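Local coordinates for Lmo0135 protein (Listeria monocytogenes EGD-e, PDB 5ISU) that is the substrate-binding protein of an ABC transporter and, as in its family, probably captures peptides outside the membrane for uptake, at residues E354-Y359 / I395-Y400; N256-A261 / K300-F305; N32-S37 / V97-S102; G114-D119 / E145-T150. One frame throughout, in Å; residues are numbered along the deposited sequence.

Contact 1: residues E354-Y359 / I395-Y400; sequences ESIALY and IALNGY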
loop_
_atom_site.group_PDB
_atom_site.type_symbol
_atom_site.label_atom_id
_atom_site.label_comp_id
_atom_site.label_asym_id
_atom_site.label_seq_id
_atom_site.Cartn_x
_atom_site.Cartn_y
_atom_site.Cartn_z
ATOM N N GLU A 354 -1.186 9.746 18.605
ATOM C CA GLU A 354 -0.995 10.343 19.946
ATOM C C GLU A 354 -1.425 9.373 21.055
ATOM O O GLU A 354 -0.729 9.243 22.061
ATOM C CB GLU A 354 -1.654 11.727 20.116
ATOM C CG GLU A 354 -1.406 12.316 21.517
ATOM C CD GLU A 354 -1.344 13.832 21.560
ATOM O OE1 GLU A 354 -1.904 14.447 22.504
ATOM O OE2 GLU A 354 -0.723 14.414 20.653
ATOM N N SER A 355 -2.547 8.684 20.857
ATOM C CA SER A 355 -3.033 7.703 21.824
ATOM C C SER A 355 -2.047 6.550 21.994
ATOM O O SER A 355 -1.859 6.030 23.096
ATOM C CB SER A 355 -4.387 7.159 21.379
ATOM O OG SER A 355 -5.350 8.196 21.337
ATOM N N ILE A 356 -1.435 6.132 20.890
ATOM C CA ILE A 356 -0.435 5.060 20.919
ATOM C C ILE A 356 0.760 5.549 21.721
ATOM O O ILE A 356 1.269 4.835 22.588
ATOM C CB ILE A 356 0.005 4.644 19.490
ATOM C CG1 ILE A 356 -1.148 3.931 18.780
ATOM C CG2 ILE A 356 1.229 3.729 19.533
ATOM C CD1 ILE A 356 -0.930 3.700 17.298
ATOM N N ALA A 357 1.171 6.785 21.456
ATOM C CA ALA A 357 2.303 7.394 22.156
ATOM C C ALA A 357 2.078 7.447 23.661
ATOM O O ALA A 357 2.929 7.016 24.429
ATOM C CB ALA A 357 2.579 8.788 21.615
ATOM N N LEU A 358 0.924 7.941 24.084
ATOM C CA LEU A 358 0.625 8.030 25.522
ATOM C C LEU A 358 0.605 6.663 26.163
ATOM O O LEU A 358 1.039 6.508 27.304
ATOM C CB LEU A 358 -0.700 8.753 25.775
ATOM C CG LEU A 358 -0.671 10.269 25.559
ATOM C CD1 LEU A 358 -2.081 10.844 25.487
ATOM C CD2 LEU A 358 0.145 10.948 26.658
ATOM N N TYR A 359 0.106 5.669 25.430
ATOM C CA TYR A 359 0.084 4.315 25.952
ATOM C C TYR A 359 1.526 3.820 26.184
ATOM O O TYR A 359 1.824 3.238 27.217
ATOM C CB TYR A 359 -0.701 3.385 25.029
ATOM C CG TYR A 359 -0.725 1.980 25.538
ATOM C CD1 TYR A 359 -1.700 1.550 26.436
ATOM C CD2 TYR A 359 0.240 1.080 25.144
ATOM C CE1 TYR A 359 -1.699 0.251 26.913
ATOM C CE2 TYR A 359 0.242 -0.215 25.613
ATOM C CZ TYR A 359 -0.722 -0.620 26.484
ATOM O OH TYR A 359 -0.661 -1.906 26.926
ATOM N N ILE A 395 12.220 6.308 19.282
ATOM C CA ILE A 395 11.142 5.524 18.692
ATOM C C ILE A 395 10.360 6.394 17.723
ATOM O O ILE A 395 10.171 7.596 17.968
ATOM C CB ILE A 395 10.170 5.025 19.789
ATOM C CG1 ILE A 395 10.923 4.173 20.818
ATOM C CG2 ILE A 395 9.009 4.239 19.175
ATOM C CD1 ILE A 395 10.089 3.778 22.017
ATOM N N ALA A 396 9.932 5.787 16.618
ATOM C CA ALA A 396 9.109 6.448 15.622
ATOM C C ALA A 396 7.922 5.541 15.253
ATOM O O ALA A 396 8.085 4.343 15.015
ATOM C CB ALA A 396 9.927 6.781 14.397
ATOM N N LEU A 397 6.730 6.113 15.248
ATOM C CA LEU A 397 5.533 5.379 14.873
ATOM C C LEU A 397 5.389 5.487 13.375
ATOM O O LEU A 397 5.521 6.572 12.815
ATOM C CB LEU A 397 4.301 5.949 15.564
ATOM C CG LEU A 397 4.418 5.936 17.080
ATOM C CD1 LEU A 397 3.195 6.572 17.710
ATOM C CD2 LEU A 397 4.625 4.511 17.590
ATOM N N ASN A 398 5.117 4.365 12.720
ATOM C CA ASN A 398 4.987 4.385 11.275
ATOM C C ASN A 398 4.023 3.308 10.805
ATOM O O ASN A 398 3.426 2.570 11.611
ATOM C CB ASN A 398 6.375 4.168 10.663
ATOM C CG ASN A 398 6.605 4.991 9.407
ATOM O OD1 ASN A 398 5.670 5.363 8.675
ATOM N ND2 ASN A 398 7.864 5.303 9.164
ATOM N N GLY A 399 3.876 3.225 9.491
ATOM C CA GLY A 399 3.017 2.219 8.893
ATOM C C GLY A 399 3.346 1.999 7.449
ATOM O O GLY A 399 3.993 2.825 6.841
ATOM N N TYR A 400 2.955 0.850 6.918
ATOM C CA TYR A 400 3.151 0.566 5.506
ATOM C C TYR A 400 2.166 -0.420 4.917
ATOM O O TYR A 400 1.590 -1.249 5.618
ATOM C CB TYR A 400 4.578 0.100 5.196
ATOM C CG TYR A 400 5.154 -1.086 6.002
ATOM C CD1 TYR A 400 4.557 -2.354 6.013
ATOM C CD2 TYR A 400 6.359 -0.950 6.666
ATOM C CE1 TYR A 400 5.119 -3.414 6.735
ATOM C CE2 TYR A 400 6.925 -2.002 7.370
ATOM C CZ TYR A 400 6.315 -3.226 7.394
ATOM O OH TYR A 400 6.934 -4.229 8.099
#

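Contact 2: residues N256-A261 / K300-F305; sequences NRLSYA and KPASSF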
loop_
_atom_site.group_PDB
_atom_site.type_symbol
_atom_site.label_atom_id
_atom_site.label_comp_id
_atom_site.label_asym_id
_atom_site.label_seq_id
_atom_site.Cartn_x
_atom_site.Cartn_y
_atom_site.Cartn_z
ATOM N N ASN A 256 -4.416 -3.922 4.475
ATOM C CA ASN A 256 -3.072 -4.503 4.374
ATOM C C ASN A 256 -2.019 -3.546 4.917
ATOM O O ASN A 256 -0.894 -3.509 4.438
ATOM C CB ASN A 256 -2.746 -4.933 2.943
ATOM C CG ASN A 256 -3.633 -6.058 2.451
ATOM O OD1 ASN A 256 -4.199 -6.815 3.223
ATOM N ND2 ASN A 256 -3.726 -6.185 1.158
ATOM N N ARG A 257 -2.404 -2.759 5.915
ATOM C CA ARG A 257 -1.486 -1.833 6.522
ATOM C C ARG A 257 -1.004 -2.362 7.869
ATOM O O ARG A 257 -1.808 -2.832 8.680
ATOM C CB ARG A 257 -2.143 -0.476 6.723
ATOM C CG ARG A 257 -1.237 0.540 7.405
ATOM C CD ARG A 257 -1.878 1.909 7.486
ATOM N NE ARG A 257 -0.995 2.906 8.119
ATOM C CZ ARG A 257 -0.856 3.093 9.437
ATOM N NH1 ARG A 257 -0.031 4.042 9.886
ATOM N NH2 ARG A 257 -1.517 2.341 10.319
ATOM N N LEU A 258 0.310 -2.327 8.074
ATOM C CA LEU A 258 0.886 -2.639 9.361
ATOM C C LEU A 258 1.177 -1.311 10.078
ATOM O O LEU A 258 1.799 -0.427 9.513
ATOM C CB LEU A 258 2.201 -3.423 9.239
ATOM C CG LEU A 258 2.967 -3.509 10.568
ATOM C CD1 LEU A 258 2.233 -4.345 11.614
ATOM C CD2 LEU A 258 4.391 -4.016 10.395
ATOM N N SER A 259 0.698 -1.183 11.305
ATOM C CA SER A 259 0.990 -0.042 12.181
ATOM C C SER A 259 2.063 -0.594 13.100
ATOM O O SER A 259 1.875 -1.683 13.665
ATOM C CB SER A 259 -0.236 0.338 12.996
ATOM O OG SER A 259 0.070 1.317 13.983
ATOM N N TYR A 260 3.194 0.108 13.217
ATOM C CA TYR A 260 4.287 -0.364 14.046
ATOM C C TYR A 260 5.141 0.739 14.633
ATOM O O TYR A 260 5.058 1.884 14.223
ATOM C CB TYR A 260 5.178 -1.287 13.226
ATOM C CG TYR A 260 5.963 -0.622 12.124
ATOM C CD1 TYR A 260 5.344 -0.209 10.951
ATOM C CD2 TYR A 260 7.318 -0.407 12.247
ATOM C CE1 TYR A 260 6.049 0.403 9.935
ATOM C CE2 TYR A 260 8.057 0.187 11.223
ATOM C CZ TYR A 260 7.416 0.594 10.070
ATOM O OH TYR A 260 8.127 1.194 9.057
ATOM N N ALA A 261 5.964 0.365 15.606
ATOM C CA ALA A 261 6.930 1.260 16.220
ATOM C C ALA A 261 8.324 0.768 15.854
ATOM O O ALA A 261 8.568 -0.415 15.853
ATOM C CB ALA A 261 6.758 1.257 17.715
ATOM N N LYS A 300 -6.579 -5.530 13.922
ATOM C CA LYS A 300 -6.364 -6.783 14.624
ATOM C C LYS A 300 -4.873 -6.827 15.034
ATOM O O LYS A 300 -4.020 -6.312 14.308
ATOM C CB LYS A 300 -6.760 -7.994 13.776
ATOM C CG LYS A 300 -5.889 -8.238 12.543
ATOM C CD LYS A 300 -6.424 -9.369 11.656
ATOM C CE LYS A 300 -6.313 -10.723 12.335
ATOM N NZ LYS A 300 -6.808 -11.823 11.462
ATOM N N PRO A 301 -4.566 -7.423 16.205
ATOM C CA PRO A 301 -3.195 -7.522 16.686
ATOM C C PRO A 301 -2.223 -8.123 15.674
ATOM O O PRO A 301 -2.503 -9.157 15.104
ATOM C CB PRO A 301 -3.311 -8.461 17.888
ATOM C CG PRO A 301 -4.732 -8.345 18.337
ATOM C CD PRO A 301 -5.521 -8.119 17.099
ATOM N N ALA A 302 -1.095 -7.462 15.455
ATOM C CA ALA A 302 -0.081 -7.970 14.538
ATOM C C ALA A 302 0.864 -8.963 15.250
ATOM O O ALA A 302 0.864 -9.104 16.490
ATOM C CB ALA A 302 0.713 -6.816 13.934
ATOM N N SER A 303 1.672 -9.630 14.443
ATOM C CA SER A 303 2.647 -10.614 14.906
ATOM C C SER A 303 3.900 -10.481 14.024
ATOM O O SER A 303 4.937 -9.953 14.462
ATOM C CB SER A 303 2.032 -12.030 14.869
ATOM O OG SER A 303 1.437 -12.312 13.607
ATOM N N SER A 304 3.783 -10.918 12.779
ATOM C CA SER A 304 4.860 -10.799 11.819
ATOM C C SER A 304 5.023 -9.369 11.322
ATOM O O SER A 304 4.078 -8.573 11.392
ATOM C CB SER A 304 4.563 -11.664 10.615
ATOM O OG SER A 304 5.547 -11.448 9.627
ATOM N N PHE A 305 6.212 -9.051 10.790
ATOM C CA PHE A 305 6.456 -7.724 10.200
ATOM C C PHE A 305 5.754 -7.616 8.821
ATOM O O PHE A 305 5.565 -6.525 8.284
ATOM C CB PHE A 305 7.958 -7.398 10.107
ATOM C CG PHE A 305 8.666 -8.101 9.005
ATOM C CD1 PHE A 305 8.645 -7.585 7.714
ATOM C CD2 PHE A 305 9.363 -9.271 9.240
ATOM C CE1 PHE A 305 9.306 -8.234 6.674
ATOM C CE2 PHE A 305 10.022 -9.921 8.204
ATOM C CZ PHE A 305 9.989 -9.401 6.920
#

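Contact 3: residues N32-S37 / V97-S102; sequences NPNYAS and VFTVNS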
loop_
_atom_site.group_PDB
_atom_site.type_symbol
_atom_site.label_atom_id
_atom_site.label_comp_id
_atom_site.label_asym_id
_atom_site.label_seq_id
_atom_site.Cartn_x
_atom_site.Cartn_y
_atom_site.Cartn_z
ATOM N N ASN A 32 -1.115 8.737 -14.496
ATOM C CA ASN A 32 -0.373 7.887 -15.426
ATOM C C ASN A 32 0.247 6.773 -14.574
ATOM O O ASN A 32 1.036 7.055 -13.668
ATOM C CB ASN A 32 0.697 8.726 -16.149
ATOM C CG ASN A 32 1.412 7.960 -17.263
ATOM O OD1 ASN A 32 1.907 6.850 -17.069
ATOM N ND2 ASN A 32 1.486 8.570 -18.427
ATOM N N PRO A 33 -0.103 5.508 -14.860
ATOM C CA PRO A 33 0.373 4.379 -14.049
ATOM C C PRO A 33 1.873 4.177 -13.968
ATOM O O PRO A 33 2.335 3.442 -13.098
ATOM C CB PRO A 33 -0.296 3.172 -14.700
ATOM C CG PRO A 33 -0.611 3.594 -16.070
ATOM C CD PRO A 33 -0.945 5.047 -15.982
ATOM N N ASN A 34 2.626 4.774 -14.881
ATOM C CA ASN A 34 4.091 4.691 -14.806
ATOM C C ASN A 34 4.630 5.547 -13.643
ATOM O O ASN A 34 5.764 5.372 -13.243
ATOM C CB ASN A 34 4.753 5.159 -16.125
ATOM C CG ASN A 34 4.655 4.137 -17.247
ATOM O OD1 ASN A 34 3.945 3.151 -17.151
ATOM N ND2 ASN A 34 5.392 4.376 -18.321
ATOM N N TYR A 35 3.813 6.455 -13.105
ATOM C CA TYR A 35 4.264 7.351 -12.030
ATOM C C TYR A 35 3.343 7.417 -10.809
ATOM O O TYR A 35 3.799 7.774 -9.729
ATOM C CB TYR A 35 4.462 8.766 -12.605
ATOM C CG TYR A 35 5.384 8.763 -13.810
ATOM C CD1 TYR A 35 6.767 8.778 -13.651
ATOM C CD2 TYR A 35 4.870 8.688 -15.106
ATOM C CE1 TYR A 35 7.607 8.736 -14.746
ATOM C CE2 TYR A 35 5.698 8.649 -16.204
ATOM C CZ TYR A 35 7.068 8.661 -16.023
ATOM O OH TYR A 35 7.896 8.623 -17.117
ATOM N N ALA A 36 2.063 7.058 -10.957
ATOM C CA ALA A 36 1.121 7.181 -9.832
ATOM C C ALA A 36 1.574 6.459 -8.563
ATOM O O ALA A 36 1.865 5.278 -8.610
ATOM C CB ALA A 36 -0.264 6.694 -10.238
ATOM N N SER A 37 1.638 7.189 -7.444
ATOM C CA SER A 37 2.021 6.597 -6.151
ATOM C C SER A 37 1.199 7.096 -4.941
ATOM O O SER A 37 1.142 6.404 -3.935
ATOM C CB SER A 37 3.534 6.776 -5.886
ATOM O OG SER A 37 3.895 8.141 -5.887
ATOM N N VAL A 97 4.496 -3.981 -24.489
ATOM C CA VAL A 97 5.924 -3.858 -24.808
ATOM C C VAL A 97 6.382 -2.418 -24.664
ATOM O O VAL A 97 7.440 -2.152 -24.069
ATOM C CB VAL A 97 6.234 -4.327 -26.245
ATOM C CG1 VAL A 97 7.695 -4.053 -26.619
ATOM C CG2 VAL A 97 5.922 -5.806 -26.410
ATOM N N PHE A 98 5.600 -1.500 -25.229
ATOM C CA PHE A 98 5.932 -0.088 -25.150
ATOM C C PHE A 98 5.954 0.393 -23.704
ATOM O O PHE A 98 6.830 1.168 -23.322
ATOM C CB PHE A 98 4.959 0.778 -25.975
ATOM C CG PHE A 98 5.060 2.240 -25.657
ATOM C CD1 PHE A 98 6.053 3.015 -26.227
ATOM C CD2 PHE A 98 4.198 2.823 -24.743
ATOM C CE1 PHE A 98 6.172 4.352 -25.912
ATOM C CE2 PHE A 98 4.309 4.161 -24.411
ATOM C CZ PHE A 98 5.300 4.929 -24.998
ATOM N N THR A 99 5.000 -0.056 -22.903
ATOM C CA THR A 99 4.955 0.388 -21.505
ATOM C C THR A 99 6.210 -0.040 -20.730
ATOM O O THR A 99 6.809 0.774 -20.021
ATOM C CB THR A 99 3.694 -0.082 -20.758
ATOM O OG1 THR A 99 2.510 0.339 -21.466
ATOM C CG2 THR A 99 3.671 0.522 -19.364
ATOM N N VAL A 100 6.624 -1.293 -20.903
ATOM C CA VAL A 100 7.808 -1.804 -20.213
ATOM C C VAL A 100 9.062 -1.060 -20.666
ATOM O O VAL A 100 9.893 -0.699 -19.834
ATOM C CB VAL A 100 8.002 -3.322 -20.425
ATOM C CG1 VAL A 100 9.355 -3.801 -19.863
ATOM C CG2 VAL A 100 6.863 -4.092 -19.808
ATOM N N ASN A 101 9.189 -0.828 -21.971
ATOM C CA ASN A 101 10.355 -0.091 -22.505
ATOM C C ASN A 101 10.348 1.356 -22.017
ATOM O O ASN A 101 11.416 1.932 -21.779
ATOM C CB ASN A 101 10.414 -0.150 -24.039
ATOM C CG ASN A 101 10.696 -1.557 -24.571
ATOM O OD1 ASN A 101 10.220 -1.932 -25.643
ATOM N ND2 ASN A 101 11.457 -2.338 -23.824
ATOM N N SER A 102 9.159 1.934 -21.837
ATOM C CA SER A 102 9.072 3.316 -21.348
ATOM C C SER A 102 9.448 3.381 -19.845
ATOM O O SER A 102 9.947 4.400 -19.378
ATOM C CB SER A 102 7.696 3.944 -21.625
ATOM O OG SER A 102 6.692 3.385 -20.790
HETATM O O HOH W 1 7.848 5.851 -17.894
#

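Contact 4: residues G114-D119 / E145-T150; sequences GNFVFD and ENTIKT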
loop_
_atom_site.group_PDB
_atom_site.type_symbol
_atom_site.label_atom_id
_atom_site.label_comp_id
_atom_site.label_asym_id
_atom_site.label_seq_id
_atom_site.Cartn_x
_atom_site.Cartn_y
_atom_site.Cartn_z
ATOM N N GLY A 114 12.971 -0.370 -11.009
ATOM C CA GLY A 114 13.633 -1.448 -10.255
ATOM C C GLY A 114 13.000 -2.838 -10.351
ATOM O O GLY A 114 13.685 -3.844 -10.204
ATOM N N ASN A 115 11.697 -2.889 -10.606
ATOM C CA ASN A 115 10.959 -4.149 -10.738
ATOM C C ASN A 115 11.213 -4.889 -12.062
ATOM O O ASN A 115 10.849 -6.068 -12.205
ATOM C CB ASN A 115 9.457 -3.871 -10.617
ATOM C CG ASN A 115 9.069 -3.285 -9.259
ATOM O OD1 ASN A 115 9.822 -3.370 -8.302
ATOM N ND2 ASN A 115 7.872 -2.707 -9.178
ATOM N N PHE A 116 11.801 -4.192 -13.033
ATOM C CA PHE A 116 12.093 -4.779 -14.345
ATOM C C PHE A 116 13.594 -4.942 -14.603
ATOM O O PHE A 116 14.000 -5.270 -15.725
ATOM C CB PHE A 116 11.441 -3.937 -15.452
ATOM C CG PHE A 116 9.939 -3.834 -15.329
ATOM C CD1 PHE A 116 9.365 -2.852 -14.556
ATOM C CD2 PHE A 116 9.108 -4.731 -15.989
ATOM C CE1 PHE A 116 7.988 -2.759 -14.432
ATOM C CE2 PHE A 116 7.739 -4.646 -15.885
ATOM C CZ PHE A 116 7.173 -3.660 -15.098
ATOM N N VAL A 117 14.400 -4.745 -13.554
ATOM C CA VAL A 117 15.858 -4.856 -13.631
ATOM C C VAL A 117 16.371 -5.827 -12.540
ATOM O O VAL A 117 15.851 -5.853 -11.424
ATOM C CB VAL A 117 16.508 -3.471 -13.457
ATOM C CG1 VAL A 117 18.013 -3.549 -13.639
ATOM C CG2 VAL A 117 15.922 -2.495 -14.461
ATOM N N PHE A 118 17.388 -6.622 -12.886
ATOM C CA PHE A 118 17.969 -7.626 -11.983
ATOM C C PHE A 118 19.456 -7.634 -12.207
ATOM O O PHE A 118 19.899 -7.919 -13.316
ATOM C CB PHE A 118 17.390 -8.996 -12.304
ATOM C CG PHE A 118 15.907 -9.009 -12.307
ATOM C CD1 PHE A 118 15.206 -9.084 -11.110
ATOM C CD2 PHE A 118 15.203 -8.869 -13.493
ATOM C CE1 PHE A 118 13.825 -9.060 -11.100
ATOM C CE2 PHE A 118 13.819 -8.834 -13.488
ATOM C CZ PHE A 118 13.127 -8.934 -12.291
ATOM N N ASP A 119 20.225 -7.320 -11.164
ATOM C CA ASP A 119 21.692 -7.203 -11.269
ATOM C C ASP A 119 22.061 -6.238 -12.400
ATOM O O ASP A 119 22.973 -6.492 -13.177
ATOM C CB ASP A 119 22.390 -8.569 -11.465
ATOM C CG ASP A 119 22.463 -9.388 -10.189
ATOM O OD1 ASP A 119 21.480 -9.395 -9.421
ATOM O OD2 ASP A 119 23.512 -10.044 -9.974
ATOM N N GLU A 145 6.465 -12.363 -10.915
ATOM C CA GLU A 145 5.058 -12.708 -11.103
ATOM C C GLU A 145 4.167 -11.613 -10.504
ATOM O O GLU A 145 3.154 -11.243 -11.097
ATOM C CB GLU A 145 4.716 -14.047 -10.458
ATOM C CG GLU A 145 3.226 -14.411 -10.548
ATOM C CD GLU A 145 2.906 -15.846 -10.133
ATOM O OE1 GLU A 145 3.789 -16.553 -9.566
ATOM O OE2 GLU A 145 1.754 -16.266 -10.385
ATOM N N ASN A 146 4.553 -11.100 -9.337
ATOM C CA ASN A 146 3.809 -10.036 -8.673
ATOM C C ASN A 146 3.845 -8.733 -9.485
ATOM O O ASN A 146 2.831 -8.016 -9.581
ATOM C CB ASN A 146 4.379 -9.778 -7.292
ATOM C CG ASN A 146 3.626 -8.696 -6.546
ATOM O OD1 ASN A 146 2.454 -8.852 -6.213
ATOM N ND2 ASN A 146 4.304 -7.596 -6.270
ATOM N N THR A 147 5.012 -8.414 -10.043
ATOM C CA THR A 147 5.159 -7.227 -10.877
ATOM C C THR A 147 4.194 -7.320 -12.081
ATOM O O THR A 147 3.573 -6.335 -12.459
ATOM C CB THR A 147 6.616 -7.083 -11.365
ATOM O OG1 THR A 147 7.492 -7.018 -10.235
ATOM C CG2 THR A 147 6.779 -5.850 -12.177
ATOM N N ILE A 148 4.065 -8.504 -12.676
ATOM C CA ILE A 148 3.121 -8.690 -13.779
ATOM C C ILE A 148 1.665 -8.489 -13.304
ATOM O O ILE A 148 0.847 -7.952 -14.042
ATOM C CB ILE A 148 3.273 -10.083 -14.440
ATOM C CG1 ILE A 148 4.582 -10.152 -15.222
ATOM C CG2 ILE A 148 2.133 -10.375 -15.411
ATOM C CD1 ILE A 148 4.859 -11.526 -15.803
ATOM N N LYS A 149 1.365 -8.931 -12.078
ATOM C CA LYS A 149 0.016 -8.809 -11.487
ATOM C C LYS A 149 -0.350 -7.409 -10.975
ATOM O O LYS A 149 -1.464 -7.220 -10.507
ATOM C CB LYS A 149 -0.149 -9.766 -10.309
ATOM C CG LYS A 149 0.107 -11.222 -10.592
ATOM C CD LYS A 149 -0.891 -11.849 -11.519
ATOM C CE LYS A 149 -0.699 -13.355 -11.490
ATOM N NZ LYS A 149 -1.688 -14.030 -12.362
ATOM N N THR A 150 0.585 -6.461 -11.019
ATOM C CA THR A 150 0.348 -5.071 -10.587
ATOM C C THR A 150 0.684 -4.099 -11.736
ATOM O O THR A 150 1.037 -2.944 -11.501
ATOM C CB THR A 150 1.192 -4.715 -9.321
ATOM O OG1 THR A 150 2.599 -4.920 -9.580
ATOM C CG2 THR A 150 0.777 -5.568 -8.117
#

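Contact 1: residues E354-Y359 / I395-Y400
Ile356 and Leu397 carry this contact, in which the side chains that meet are apolar and one face of helix 351-365 lies against strand 395-400. The gamma methyl CG2 is the part of the isoleucine that touches: CG2 of Ile356 lies 3.9 Å from CD1 of Leu397 and 4.0 Å from CD2 of Leu397, so it meets both prongs of the leucine fork. The two side chains lie alongside one another, running opposite ways, and do not meet end on. Ile356 sets its CG2 anti to the backbone N, with CG1 beside that N (chi1 -69°), and this leaves the short branch to face the strand. A beta-branched residue suits the place, because its CG2 sits directly on the beta carbon, close to the helix backbone, while leucine carries its fork one carbon further out from the strand.

Looser van der Waals contact continues at Ala357, whose backbone N is 4.3 Å from CD1 of Leu397. Its small side chain lets the helix come near, and the CA atoms of Ala357 and Leu397 are 8.2 Å apart. Other apolar neighbours complete the burial: Ile356 also packs on Ile288 and Ala292 of helix 285-292, and Ala357 rests on Leu373 of strand 370-376.

Backbone hydrogen bonds hold the two elements in shape. Leu358 N donates to Glu354 O within the helix, and Leu397 pairs with Tyr345 of the neighbouring parallel strand. Helix 351-365 connects the parallel strands 341-347 and 370-376, and covering their sheet in this way is the mark of a beta-alpha-beta crossover.

Contact 2: residues N256-A261 / K300-F305
Leu258 turns its CG anti to its own backbone N (chi1 168°), and with chi2 at 67° its two methyls fork over Ala302 and Phe305. CD1 of Leu258 reaches CB of Ala302 at 3.7 Å, a plain methyl-to-methyl contact. The other prong goes to the backbone: CD2 of Leu258 lies 3.5 Å from the carbonyl O of Phe305. That oxygen is not left to a methyl group alone, since it accepts a hydrogen bond from the hydroxyl of Tyr400.

Phe305 itself contributes main chain rather than ring. Its chi1 of 76° carries the aromatic group away from Leu258, toward Ile452, Gln453 and Ile456 of helix 442-458. Alanine suits position 302, because a single methyl is enough to meet the leucine when the CA atoms of Leu258 and Ala302 are 7.5 Å apart. The forked leucine can in turn cover two separated points of the loop at once.

Tyr467 touches both Leu258 and Ala302 from strand 462-475, and its hydroxyl is hydrogen-bonded to Ser303 N and Ser304 O, which ties the polar backbone of the loop to the same sheet. Strand 248-263 runs antiparallel to both 395-400 and 462-475, and the chain leaving strand 299-301 arches over this part of the mixed sheet: a loop packed on a sheet face in the alpha/beta fold of the periplasmic-binding-protein clan.

Contact 3: residues N32-S37 / V97-S102
Asn34 reaches from a loop that contains an Asx turn to Thr99 and Ser102 on helix 93-104. The turn is made by Asn32, whose OD1 takes the backbone N of Asn34 at 3.1 Å, approached in the carbonyl plane on a lone pair, a bond that fixes the backbone just ahead of the side chain of Asn34. From there CB of Asn34 points toward the helix, and with CG beside the backbone N (chi1 -76°) the amide is carried outward to it. The oxygen meets carbon: OD1 of Asn34 lies 3.4 Å from CG2 of Thr99. The threonine hydroxyl is occupied otherwise, with Asp95 O and Ile154 N, and the methyl is the branch that meets the amide oxygen.

The nitrogen does the polar work. ND2 of Asn34 donates to OG of Ser102 at 3.0 Å, close to the amide plane but bent, with an N-H...O angle of 134°. Serine suits this place because its hydroxyl can accept from the loop and also give its own proton to the helix, OG of Ser102 bonding to O of Thr99 at 2.7 Å. ND2 of Asn34 has a second acceptor in a water, 2.9 Å from it. That water in turn donates to OH of Tyr35 at 2.9 Å and to the carbonyl O of Ser102 at 3.0 Å.

Contact 4: residues G114-D119 / E145-T150
Thr147 sets its CG2 methyl over one face of the Phe116 ring, a CH-pi contact. The methyl is 4.1 Å from the ring centroid and 27° off the ring normal, displaced toward the far end of the ring, where CZ of Phe116 is its closest atom at 3.7 Å. A chi1 of -58° places the hydroxyl of Thr147 on the backbone-N side and swings its methyl across to the ring.

Van der Waals contact adds a second partner. CB of Asn115 is 3.7 Å from CG2 of Thr147, and OG1 of Thr147 lies at the same distance from that CB. Phe116 and Thr147 thereby join the chain entering strand 117-118, at the edge of a five-stranded antiparallel sheet, to helix 144-148. Phenylalanine suits its place because the ring also packs on Val100, Ile103 and Leu104 of helix 93-104, while Ile148, pointing away from this contact, rests on Leu66, Tyr75 and Val77 of the sheet.

Within 145-150 a hydrogen bond runs from OG1 of Thr150 to O of Asn146 at 3.1 Å, the donor tilted 29° from the carbonyl plane.

How the contacts relate
From the N terminus the chain first closes contact 3, where the loop before helix 39-48 meets helix 93-104 across 59 intervening residues. Contact 4 follows soon after, spanning 25 residues, about half of them strand, and contact 2 and contact 1 close loops of 38 and 35 residues further on. All four lie in series, so none nests within or crosses another. They fall into two pairs. Contacts 3 and 4, with centres about 12 Å apart, share the surroundings of helix 93-104 through Val100 and Phe116. Contacts 1 and 2, likewise about 12 Å apart between centres, meet along neighbouring strands 395-400 and 248-263, on the other side of the chain's centre from contact 3.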